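Local coordinates for packaging protein UL32 (Human herpesvirus 8 type M, PDB 6XF9) that forms a pentameric ring required for herpesviral genome packaging and probably aids the localization of new capsids to nuclear replication compartments, at residues 75-79 and 129-133; 136-140 and 406-410. One frame throughout, in Å; residues are numbered along the deposited sequence.

Contact 1: residues 75-79 and 129-133; sequences YACLC and LHFFV. With ZN (zinc ion), chain O.
Tyr75 and His130 reach for each other from opposite directions, and His130 NE2 donates a hydrogen bond to Tyr75 OH over 3.0 Å. The bond is somewhat bent, 148° at the hydrogen, yet the hydroxyl lies almost exactly in the imidazole plane. Elsewhere on the same ring, His130 ND1 binds the zinc ion at 2.1 Å. Gripped at both nitrogens, the imidazole has little freedom to rotate about CB-CG, and the metal would be expected to polarise the NE2-H group and strengthen it as a donor. Tyr75 is thus a second-shell residue of this zinc site of three cysteines and one histidine, which Cys52, Cys55 and Cys136 complete. Both partners extend with CG anti to the backbone N (chi1 171° for Tyr75, 177° for His130), a reach that suits two helical segments whose axes come no closer than 12.1 Å.

Beside this polar bridge, the Phe131 ring packs against Tyr75, Leu78 and Cys79. Its CE1 lies 4.0 Å from Tyr75 CE1, while its CZ meets Leu78 CD2 at 3.8 Å, the leucine side chain crossing it at about a right angle. Cys79 SG stands at the edge of the phenylalanine, 4.2 Å from Phe131 CE1, and also sits over the rim of one face of Tyr75. His130 CD2 lies 3.4 Å above the centre of the Phe131 ring plane. Around this buried packing between helices 71-83 and 124-133, helix 89-106 meets Leu78, helix 53-60 touches Tyr75 and His130, and helix 391-402 packs on Ala76 and Cys77.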
loop_
_atom_site.group_PDB
_atom_site.type_symbol
_atom_site.label_atom_id
_atom_site.label_comp_id
_atom_site.label_asym_id
_atom_site.label_seq_id
_atom_site.Cartn_x
_atom_site.Cartn_y
_atom_site.Cartn_z
ATOM N N TYR D 75 26.298 -37.232 -30.439
ATOM C CA TYR D 75 25.518 -36.583 -29.394
ATOM C C TYR D 75 25.499 -35.076 -29.609
ATOM O O TYR D 75 24.460 -34.432 -29.437
ATOM C CB TYR D 75 26.064 -36.959 -28.017
ATOM C CG TYR D 75 25.484 -36.181 -26.861
ATOM C CD1 TYR D 75 24.131 -36.264 -26.525
ATOM C CD2 TYR D 75 26.299 -35.386 -26.077
ATOM C CE1 TYR D 75 23.612 -35.530 -25.442
ATOM C CE2 TYR D 75 25.800 -34.666 -25.009
ATOM C CZ TYR D 75 24.465 -34.729 -24.687
ATOM O OH TYR D 75 24.021 -33.980 -23.593
ATOM N N ALA D 76 26.637 -34.497 -30.001
ATOM C CA ALA D 76 26.687 -33.060 -30.253
ATOM C C ALA D 76 25.835 -32.648 -31.446
ATOM O O ALA D 76 25.424 -31.485 -31.524
ATOM C CB ALA D 76 28.123 -32.597 -30.454
ATOM N N CYS D 77 25.588 -33.541 -32.410
ATOM C CA CYS D 77 24.664 -33.186 -33.490
ATOM C C CYS D 77 23.236 -33.128 -32.992
ATOM O O CYS D 77 22.484 -32.213 -33.343
ATOM C CB CYS D 77 24.749 -34.174 -34.638
ATOM S SG CYS D 77 26.093 -33.834 -35.680
ATOM N N LEU D 78 22.834 -34.132 -32.210
ATOM C CA LEU D 78 21.519 -34.117 -31.583
ATOM C C LEU D 78 21.315 -32.832 -30.797
ATOM O O LEU D 78 20.294 -32.148 -30.949
ATOM C CB LEU D 78 21.378 -35.318 -30.660
ATOM C CG LEU D 78 20.069 -35.347 -29.899
ATOM C CD1 LEU D 78 18.903 -35.223 -30.847
ATOM C CD2 LEU D 78 19.991 -36.588 -29.034
ATOM N N CYS D 79 22.301 -32.464 -29.973
ATOM C CA CYS D 79 22.207 -31.218 -29.228
ATOM C C CYS D 79 22.021 -30.017 -30.159
ATOM O O CYS D 79 21.130 -29.193 -29.943
ATOM C CB CYS D 79 23.435 -31.058 -28.340
ATOM S SG CYS D 79 23.474 -32.296 -27.033
ATOM N N LEU D 129 13.396 -31.693 -20.013
ATOM C CA LEU D 129 14.233 -30.901 -19.114
ATOM C C LEU D 129 15.664 -30.815 -19.632
ATOM O O LEU D 129 16.294 -29.746 -19.572
ATOM C CB LEU D 129 14.191 -31.490 -17.701
ATOM C CG LEU D 129 12.956 -31.197 -16.832
ATOM C CD1 LEU D 129 12.966 -32.008 -15.549
ATOM C CD2 LEU D 129 12.933 -29.711 -16.484
ATOM N N HIS D 130 16.207 -31.934 -20.127
ATOM C CA HIS D 130 17.610 -31.947 -20.540
ATOM C C HIS D 130 17.821 -31.226 -21.865
ATOM O O HIS D 130 18.728 -30.395 -21.995
ATOM C CB HIS D 130 18.130 -33.385 -20.613
ATOM C CG HIS D 130 19.544 -33.483 -21.094
ATOM N ND1 HIS D 130 20.624 -33.255 -20.273
ATOM C CD2 HIS D 130 20.051 -33.787 -22.314
ATOM C CE1 HIS D 130 21.737 -33.406 -20.967
ATOM N NE2 HIS D 130 21.418 -33.725 -22.210
ATOM N N PHE D 131 16.987 -31.513 -22.855
ATOM C CA PHE D 131 17.249 -31.008 -24.190
ATOM C C PHE D 131 16.565 -29.687 -24.503
ATOM O O PHE D 131 17.001 -28.995 -25.435
ATOM C CB PHE D 131 16.827 -32.042 -25.235
ATOM C CG PHE D 131 17.739 -33.231 -25.307
ATOM C CD1 PHE D 131 19.000 -33.108 -25.833
ATOM C CD2 PHE D 131 17.334 -34.467 -24.835
ATOM C CE1 PHE D 131 19.845 -34.189 -25.889
ATOM C CE2 PHE D 131 18.176 -35.545 -24.889
ATOM C CZ PHE D 131 19.439 -35.403 -25.421
ATOM N N PHE D 132 15.504 -29.313 -23.778
ATOM C CA PHE D 132 14.731 -28.139 -24.195
ATOM C C PHE D 132 14.503 -27.093 -23.112
ATOM O O PHE D 132 14.761 -25.910 -23.339
ATOM C CB PHE D 132 13.395 -28.599 -24.762
ATOM C CG PHE D 132 13.537 -29.403 -26.003
ATOM C CD1 PHE D 132 13.646 -28.773 -27.233
ATOM C CD2 PHE D 132 13.607 -30.782 -25.952
ATOM C CE1 PHE D 132 13.786 -29.503 -28.406
ATOM C CE2 PHE D 132 13.744 -31.522 -27.114
ATOM C CZ PHE D 132 13.839 -30.875 -28.346
ATOM N N VAL D 133 14.041 -27.492 -21.936
ATOM C CA VAL D 133 13.798 -26.497 -20.900
ATOM C C VAL D 133 15.124 -25.986 -20.352
ATOM O O VAL D 133 15.429 -24.788 -20.436
ATOM C CB VAL D 133 12.916 -27.073 -19.777
ATOM C CG1 VAL D 133 12.646 -26.004 -18.732
ATOM C CG2 VAL D 133 11.638 -27.638 -20.328
HETATM ZN ZN ZN O . 20.804 -32.880 -18.263
#

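Contact 2: residues 136-140 and 406-410. With ZN (zinc ion), chain O.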
loop_
_atom_site.group_PDB
_atom_site.type_symbol
_atom_site.label_atom_id
_atom_site.label_comp_id
_atom_site.label_asym_id
_atom_site.label_seq_id
_atom_site.Cartn_x
_atom_site.Cartn_y
_atom_site.Cartn_z
ATOM N N CYS D 136 21.000 -28.636 -20.940
ATOM C CA CYS D 136 22.227 -28.971 -20.214
ATOM C C CYS D 136 23.456 -28.923 -21.099
ATOM O O CYS D 136 24.566 -28.792 -20.577
ATOM C CB CYS D 136 22.143 -30.355 -19.579
ATOM S SG CYS D 136 20.733 -30.603 -18.499
ATOM N N PHE D 137 23.283 -29.001 -22.425
ATOM C CA PHE D 137 24.393 -29.132 -23.369
ATOM C C PHE D 137 25.030 -27.815 -23.780
ATOM O O PHE D 137 26.126 -27.836 -24.350
ATOM C CB PHE D 137 23.931 -29.847 -24.643
ATOM C CG PHE D 137 22.761 -29.194 -25.310
ATOM C CD1 PHE D 137 22.934 -28.059 -26.102
ATOM C CD2 PHE D 137 21.477 -29.706 -25.139
ATOM C CE1 PHE D 137 21.856 -27.448 -26.724
ATOM C CE2 PHE D 137 20.383 -29.103 -25.750
ATOM C CZ PHE D 137 20.577 -27.968 -26.543
ATOM N N LYS D 138 24.368 -26.680 -23.540
ATOM C CA LYS D 138 24.927 -25.388 -23.914
ATOM C C LYS D 138 26.249 -25.188 -23.186
ATOM O O LYS D 138 26.403 -25.599 -22.033
ATOM C CB LYS D 138 23.953 -24.255 -23.560
ATOM C CG LYS D 138 22.848 -24.011 -24.583
ATOM C CD LYS D 138 21.866 -22.967 -24.064
ATOM C CE LYS D 138 22.469 -21.568 -24.154
ATOM N NZ LYS D 138 21.503 -20.465 -23.878
ATOM N N THR D 139 27.237 -24.616 -23.872
ATOM C CA THR D 139 28.490 -24.302 -23.197
ATOM C C THR D 139 28.310 -22.974 -22.476
ATOM O O THR D 139 28.052 -21.949 -23.113
ATOM C CB THR D 139 29.660 -24.242 -24.169
ATOM O OG1 THR D 139 29.511 -23.089 -24.978
ATOM C CG2 THR D 139 29.614 -25.470 -25.095
ATOM N N THR D 140 28.420 -22.997 -21.151
ATOM C CA THR D 140 28.184 -21.829 -20.312
ATOM C C THR D 140 29.414 -21.565 -19.453
ATOM O O THR D 140 30.068 -22.503 -18.981
ATOM C CB THR D 140 26.944 -22.031 -19.403
ATOM O OG1 THR D 140 27.209 -23.080 -18.460
ATOM C CG2 THR D 140 25.686 -22.397 -20.223
ATOM N N LEU D 406 29.558 -24.410 -31.208
ATOM C CA LEU D 406 28.278 -24.018 -31.777
ATOM C C LEU D 406 27.131 -24.124 -30.782
ATOM O O LEU D 406 25.975 -23.891 -31.166
ATOM C CB LEU D 406 27.937 -24.868 -33.004
ATOM C CG LEU D 406 28.552 -24.575 -34.368
ATOM C CD1 LEU D 406 28.427 -25.836 -35.191
ATOM C CD2 LEU D 406 27.870 -23.449 -35.063
ATOM N N LEU D 407 27.411 -24.475 -29.524
ATOM C CA LEU D 407 26.349 -24.741 -28.566
ATOM C C LEU D 407 26.283 -23.692 -27.471
ATOM O O LEU D 407 25.574 -23.887 -26.483
ATOM C CB LEU D 407 26.517 -26.128 -27.947
ATOM C CG LEU D 407 26.445 -27.263 -28.968
ATOM C CD1 LEU D 407 26.522 -28.619 -28.308
ATOM C CD2 LEU D 407 25.199 -27.149 -29.840
ATOM N N ASP D 408 26.985 -22.587 -27.671
ATOM C CA ASP D 408 26.935 -21.460 -26.755
ATOM C C ASP D 408 25.558 -20.771 -26.746
ATOM O O ASP D 408 25.079 -20.343 -25.695
ATOM C CB ASP D 408 28.026 -20.443 -27.098
ATOM C CG ASP D 408 29.420 -21.030 -27.004
ATOM O OD1 ASP D 408 29.542 -22.225 -26.665
ATOM O OD2 ASP D 408 30.396 -20.294 -27.267
ATOM N N ALA D 409 24.932 -20.669 -27.921
ATOM C CA ALA D 409 23.672 -19.948 -28.073
ATOM C C ALA D 409 23.076 -20.203 -29.449
ATOM O O ALA D 409 23.792 -20.306 -30.445
ATOM C CB ALA D 409 23.848 -18.440 -27.885
ATOM N N ASN D 410 21.747 -20.253 -29.487
ATOM C CA ASN D 410 21.000 -20.299 -30.731
ATOM C C ASN D 410 21.079 -18.912 -31.339
ATOM O O ASN D 410 20.711 -17.936 -30.685
ATOM C CB ASN D 410 19.559 -20.735 -30.425
ATOM C CG ASN D 410 18.599 -20.583 -31.606
ATOM O OD1 ASN D 410 18.648 -19.601 -32.340
ATOM N ND2 ASN D 410 17.699 -21.555 -31.774
HETATM ZN ZN ZN O . 20.804 -32.880 -18.263
#
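Leu407 O receives the backbone N-H of Thr139 at 3.2 Å, joining two irregular loop segments, the first of which, 136-140, begins with a cysteine ligand of a zinc site built from three cysteines and one histidine. That ligand, Cys136, holds the zinc ion through SG at 2.3 Å and shares the metal with His130. The Thr139 bond is bent, 144° at the hydrogen, and its donor stands 62° out of the carbonyl plane instead of pointing at a lone pair. The same oxygen also takes a CA-H...O contact from Lys138 CA at 3.0 Å, so one carbonyl oxygen meets two successive residues of 136-140.

The Lys138 side chain then runs along the second loop. Its CB lies 3.4 Å from Leu407 O, and CG remains beside that oxygen at 3.3 Å. A bend about CG-CD (chi3 75°) redirects the chain, bringing CE to 3.3 Å from the next carbonyl, Asp408 O. NZ forms a salt bridge with Asp414, four residues after Asn410 in the same loop. The aliphatic part of the lysine therefore lies against backbone oxygens while its charge is met beyond the segments.

The side-chain approach of Thr139 to Asp408 is modelled too close to be trusted. Farther out, Thr140 packs on Asn325 of a neighbouring subunit, placing this loop pair near a junction of the pentamer. On the buried side, Phe137 and Leu407 both pack on Cys79 of helix 71-83; Leu407 CB lies 4.0 Å from Phe137 O. Phe137 CD1 meets Leu407 CD1 at 4.2 Å.

From the N terminus, helix 71-83 comes first, and contact 1 joins it to the end of helix 124-133, closing a loop of 49 residues, a little over half of them helical. Two residues later the chain enters 136-140, where contact 2 opens and spans 265 residues to reach 406-410. The two are in series, neither nested nor crossed. They meet physically at the turn between them: Cys136 N lies 3.1 Å from His130 O, a probable hydrogen bond, and both residues bind the same zinc ion. Phe131 O also packs against the Phe137 ring. Together the contacts tie the metal site and helix 71-83 to the loop between helices 391-402 and 416-430.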